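Local coordinates for protein putative esterase (Bacteroides intestinalis DSM 17393, PDB 5VOL) that probably hydrolyses ferulate esters on arabinoxylan as a carbohydrate esterase of family 1 with an alpha/beta-hydrolase fold, and binds calcium, at residues F216-D221 / H258-Q263; F224-N229 / F245-G250. One frame throughout, in Å; residues are numbered along the deposited sequence.

Contact 1 of 2, residues F216-D221 / H258-Q263; sequences FVDCGD and HSALYQ. With CA (calcium ion), chain Q.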
# COMPACT_ATOMS: atom_id res chain seq x y z
N PHE C 216 -5.07 10.76 14.97
CA PHE C 216 -4.33 10.36 13.77
C PHE C 216 -4.02 11.63 12.98
O PHE C 216 -4.93 12.35 12.59
CB PHE C 216 -5.16 9.37 12.94
CG PHE C 216 -4.36 8.49 12.01
CD1 PHE C 216 -3.63 9.04 10.96
CD2 PHE C 216 -4.37 7.10 12.16
CE1 PHE C 216 -2.90 8.23 10.09
CE2 PHE C 216 -3.65 6.28 11.30
CZ PHE C 216 -2.90 6.84 10.26
N VAL C 217 -2.74 11.90 12.76
CA VAL C 217 -2.30 13.08 12.01
C VAL C 217 -1.61 12.66 10.71
O VAL C 217 -0.65 11.88 10.72
CB VAL C 217 -1.36 13.94 12.86
CG1 VAL C 217 -0.80 15.11 12.05
CG2 VAL C 217 -2.12 14.43 14.11
N ASP C 218 -2.09 13.19 9.59
CA ASP C 218 -1.69 12.73 8.26
C ASP C 218 -1.43 13.94 7.36
O ASP C 218 -2.36 14.67 7.05
CB ASP C 218 -2.81 11.86 7.68
CG ASP C 218 -2.48 11.24 6.34
OD1 ASP C 218 -1.30 11.24 5.92
OD2 ASP C 218 -3.43 10.71 5.73
N CYS C 219 -0.17 14.16 6.96
CA CYS C 219 0.22 15.38 6.21
C CYS C 219 1.41 15.12 5.28
O CYS C 219 2.39 14.49 5.67
CB CYS C 219 0.57 16.51 7.18
SG CYS C 219 0.91 18.13 6.39
N GLY C 220 1.31 15.62 4.04
CA GLY C 220 2.26 15.28 3.00
C GLY C 220 3.62 15.94 3.12
O GLY C 220 3.74 17.03 3.69
N ASP C 221 4.65 15.32 2.55
CA ASP C 221 5.99 15.86 2.69
C ASP C 221 6.16 17.20 1.96
O ASP C 221 7.03 17.99 2.32
CB ASP C 221 7.06 14.83 2.24
CG ASP C 221 7.05 14.53 0.74
OD1 ASP C 221 6.02 14.72 0.06
OD2 ASP C 221 8.10 14.06 0.25
N HIS C 258 -8.40 12.40 -0.67
CA HIS C 258 -9.13 11.19 -1.06
C HIS C 258 -8.43 9.90 -0.56
O HIS C 258 -9.06 9.01 0.02
CB HIS C 258 -9.31 11.14 -2.58
CG HIS C 258 -9.59 9.77 -3.11
ND1 HIS C 258 -8.61 8.94 -3.63
CD2 HIS C 258 -10.75 9.07 -3.20
CE1 HIS C 258 -9.15 7.80 -3.99
NE2 HIS C 258 -10.45 7.85 -3.75
N SER C 259 -7.12 9.80 -0.79
CA SER C 259 -6.39 8.63 -0.34
C SER C 259 -6.38 8.54 1.20
O SER C 259 -6.36 7.45 1.76
CB SER C 259 -4.96 8.63 -0.91
OG SER C 259 -4.22 9.73 -0.42
N ALA C 260 -6.45 9.69 1.88
CA ALA C 260 -6.52 9.70 3.34
C ALA C 260 -7.76 8.98 3.86
O ALA C 260 -7.73 8.37 4.93
CB ALA C 260 -6.49 11.17 3.86
N LEU C 261 -8.85 9.03 3.11
CA LEU C 261 -10.07 8.33 3.50
C LEU C 261 -9.86 6.85 3.73
O LEU C 261 -10.51 6.25 4.58
CB LEU C 261 -11.16 8.50 2.45
CG LEU C 261 -11.95 9.80 2.50
CD1 LEU C 261 -12.97 9.78 1.38
CD2 LEU C 261 -12.65 9.93 3.86
N TYR C 262 -8.97 6.25 2.93
CA TYR C 262 -8.71 4.82 3.03
C TYR C 262 -8.00 4.46 4.33
O TYR C 262 -8.00 3.30 4.74
CB TYR C 262 -7.91 4.35 1.80
CG TYR C 262 -8.78 4.11 0.59
CD1 TYR C 262 -9.40 2.88 0.39
CD2 TYR C 262 -9.01 5.12 -0.36
CE1 TYR C 262 -10.20 2.64 -0.70
CE2 TYR C 262 -9.83 4.89 -1.47
CZ TYR C 262 -10.41 3.64 -1.62
OH TYR C 262 -11.21 3.37 -2.70
N GLN C 263 -7.40 5.44 4.99
CA GLN C 263 -6.86 5.22 6.33
C GLN C 263 -7.84 5.69 7.41
O GLN C 263 -7.99 5.05 8.47
CB GLN C 263 -5.52 5.93 6.48
CG GLN C 263 -4.41 5.23 5.71
CD GLN C 263 -3.33 6.17 5.20
OE1 GLN C 263 -2.61 5.83 4.26
NE2 GLN C 263 -3.20 7.35 5.83
CA CA Q . 7.29 14.29 -2.04
O HOH W 1 7.19 14.69 -4.55
O HOH W 2 9.39 15.86 -1.91
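With CG of Asp218 turned anti to its own nitrogen (chi1 -176°), the carboxylate leaves strand 214-218 for helix 254-271, while Gln263, bent at chi2 (149°), brings its amide from the helix to meet it. The two side chains cross at about a right angle, their planes 40° apart, and Asp218 OD2 lies 3.4 Å from Gln263 NE2. Ala260, one helical turn earlier, sets its methyl against the same oxygen, CB to OD2 3.6 Å; a residue this small lets the helix come close to the carboxylate, the CA atoms of Asp218 and Ala260 being 7.5 Å apart. Phe216, two residues back on the same side of the strand, presents CE1 obliquely to Gln263 NE2 at 4.4 Å, and its ring also packs on Tyr160 and Phe267.

At the end of segment 216-221, Asp221 grips the calcium ion with both oxygens, OD1 at 2.5 Å and OD2 at 2.4 Å. Gln244 of a second subunit binds the same ion.

Here helix 254-271 packs on strand 214-218 of the mixed sheet in the alpha/beta-hydrolase fold. Asp218 and Gln263 are linked largely through a third residue, Tyr160, whose hydroxyl is hydrogen-bonded to both Asp218 OD2 and Gln263 NE2; Arg248 forms a salt bridge to the same carboxylate oxygen. The buried charge of Asp218 is thereby met by several polar partners, which probably keeps it ionised.

Contact 2 of 2, residues F224-N229 / F245-G250; sequences FLLDRN and FRVRDG. With CA (calcium ion), chain Q.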
# COMPACT_ATOMS: atom_id res chain seq x y z
N PHE C 224 2.66 22.85 2.72
CA PHE C 224 3.10 24.05 3.44
C PHE C 224 2.68 24.02 4.91
O PHE C 224 3.22 24.76 5.72
CB PHE C 224 2.57 25.32 2.74
CG PHE C 224 1.12 25.63 3.02
CD1 PHE C 224 0.12 24.75 2.67
CD2 PHE C 224 0.76 26.84 3.61
CE1 PHE C 224 -1.22 25.04 2.91
CE2 PHE C 224 -0.58 27.14 3.86
CZ PHE C 224 -1.57 26.23 3.51
N LEU C 225 1.75 23.12 5.27
CA LEU C 225 1.36 22.97 6.66
C LEU C 225 2.09 21.83 7.39
O LEU C 225 1.77 21.52 8.54
CB LEU C 225 -0.15 22.78 6.78
CG LEU C 225 -0.98 24.05 6.61
CD1 LEU C 225 -2.48 23.76 6.50
CD2 LEU C 225 -0.72 24.98 7.79
N LEU C 226 3.08 21.21 6.74
CA LEU C 226 3.82 20.11 7.35
C LEU C 226 4.48 20.54 8.66
O LEU C 226 4.40 19.84 9.67
CB LEU C 226 4.87 19.54 6.39
CG LEU C 226 5.75 18.42 6.99
CD1 LEU C 226 4.94 17.20 7.41
CD2 LEU C 226 6.85 17.99 6.03
N ASP C 227 5.12 21.70 8.66
CA ASP C 227 5.88 22.12 9.83
C ASP C 227 5.00 22.30 11.07
O ASP C 227 5.42 21.93 12.18
CB ASP C 227 6.65 23.42 9.52
CG ASP C 227 7.92 23.15 8.71
OD1 ASP C 227 8.19 21.97 8.38
OD2 ASP C 227 8.65 24.12 8.40
N ARG C 228 3.79 22.83 10.91
CA ARG C 228 2.89 22.97 12.05
C ARG C 228 2.34 21.63 12.53
O ARG C 228 2.05 21.46 13.72
CB ARG C 228 1.72 23.89 11.71
CG ARG C 228 2.11 25.34 11.48
CD ARG C 228 2.89 25.91 12.64
NE ARG C 228 2.98 27.37 12.56
CZ ARG C 228 3.99 28.09 13.04
NH1 ARG C 228 5.02 27.48 13.63
NH2 ARG C 228 3.99 29.41 12.92
N ASN C 229 2.13 20.70 11.61
CA ASN C 229 1.62 19.38 12.00
C ASN C 229 2.70 18.63 12.75
O ASN C 229 2.41 17.86 13.68
CB ASN C 229 1.14 18.59 10.78
CG ASN C 229 -0.27 18.95 10.38
OD1 ASN C 229 -1.23 18.50 11.01
ND2 ASN C 229 -0.40 19.83 9.38
N PHE C 245 1.20 9.41 13.52
CA PHE C 245 1.65 10.46 12.61
C PHE C 245 2.11 9.80 11.31
O PHE C 245 2.91 8.87 11.34
CB PHE C 245 2.78 11.28 13.25
CG PHE C 245 3.22 12.50 12.45
CD1 PHE C 245 2.30 13.33 11.85
CD2 PHE C 245 4.57 12.80 12.32
CE1 PHE C 245 2.70 14.45 11.11
CE2 PHE C 245 4.99 13.93 11.60
CZ PHE C 245 4.06 14.75 10.99
N ARG C 246 1.57 10.24 10.17
CA ARG C 246 2.05 9.80 8.87
C ARG C 246 2.42 10.98 8.01
O ARG C 246 1.66 11.93 7.90
CB ARG C 246 1.01 8.95 8.12
CG ARG C 246 0.42 7.80 8.96
CD ARG C 246 1.37 6.60 9.12
NE ARG C 246 0.69 5.58 9.91
CZ ARG C 246 0.77 5.49 11.23
NH1 ARG C 246 1.54 6.32 11.92
NH2 ARG C 246 0.07 4.55 11.88
N VAL C 247 3.58 10.90 7.37
CA VAL C 247 3.94 11.87 6.34
C VAL C 247 4.07 11.04 5.08
O VAL C 247 4.99 10.25 4.95
CB VAL C 247 5.24 12.61 6.67
CG1 VAL C 247 5.64 13.54 5.51
CG2 VAL C 247 5.12 13.36 8.01
N ARG C 248 3.09 11.18 4.18
CA ARG C 248 3.11 10.46 2.92
C ARG C 248 3.56 11.38 1.80
O ARG C 248 3.69 12.59 2.01
CB ARG C 248 1.73 9.88 2.62
CG ARG C 248 1.23 8.98 3.76
CD ARG C 248 -0.13 8.38 3.44
NE ARG C 248 -1.23 9.33 3.57
CZ ARG C 248 -2.00 9.75 2.57
NH1 ARG C 248 -1.78 9.34 1.33
NH2 ARG C 248 -3.00 10.58 2.81
N ASP C 249 3.82 10.83 0.62
CA ASP C 249 4.14 11.66 -0.54
C ASP C 249 2.96 12.58 -0.90
O ASP C 249 1.82 12.14 -0.99
CB ASP C 249 4.51 10.79 -1.75
CG ASP C 249 5.09 11.61 -2.91
OD1 ASP C 249 5.77 12.63 -2.66
OD2 ASP C 249 4.88 11.22 -4.07
N GLY C 250 3.25 13.86 -1.11
CA GLY C 250 2.25 14.75 -1.67
C GLY C 250 2.12 16.11 -1.00
O GLY C 250 2.81 16.42 -0.03
CA CA Q . 7.29 14.29 -2.04
O HOH W 1 7.19 14.69 -4.55
O HOH W 2 9.39 15.86 -1.91
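Apolar packing carries the contact between Leu226, in the first turn of helix 226-238, and Val247, just past strand 244-246. The two side chains cross at about a right angle, and Leu226 CD1 touches Val247 CG2 at 3.9 Å. Leucine suits the helix because its chain is long enough to span the gap: chi1 of 177° extends it from the backbone and chi2 of 62° turns CD1 to Val247. The same methyl approaches Phe245 CZ at 4.4 Å, obliquely to the ring. The flat ring of Phe245 lies against the helix between Leu226 and Asn229, with CE1 4.4 Å from Asn229 CB.

Hydrogen bonding secures the helix start. Leu225 holds the N-cap position, and its carbonyl O accepts two bonds from Asn229, one from the backbone N and one from ND2 at 2.9 Å; the latter donor stands above the carbonyl plane. Asparagine can supply this second N-H and still give ND2 another acceptor, Ala164 O.

Metal binding occupies the end of the other segment, where Asp249 OD1 meets the calcium ion at 2.3 Å, joining Asp221 and Asp222 of the same chain and Gln244 of a second subunit. Gly250 N, next along, is hydrogen-bonded to Asp221 OD1.

No hydrogen bond crosses between the segments, so between these two parts of a beta-alpha-beta unit the contact rests on dispersion and probably on the exclusion of water, while within them the metal is bound only by Asp249, in the loop past the strand.

How the contacts relate
The two contacts lie on the same side of the chain's centre, their centres about 9 Å apart, and share one end of the central sheet, where strand 214-218 is the parallel neighbour of 244-246, the outermost strand within this chain. Along the chain the order is strand 214-218, helix 226-238, strand 244-246, helix 254-271, so contact 2 falls wholly between the two halves of contact 1. Backbone pairing connects them directly: Val217 O to Arg246 N is 2.8 Å, a probable hydrogen bond. Beyond the strands, both loops converge on one calcium ion and its two waters, and because a second subunit completes the site, this end of the sheet becomes part of a metal-bridged subunit interface.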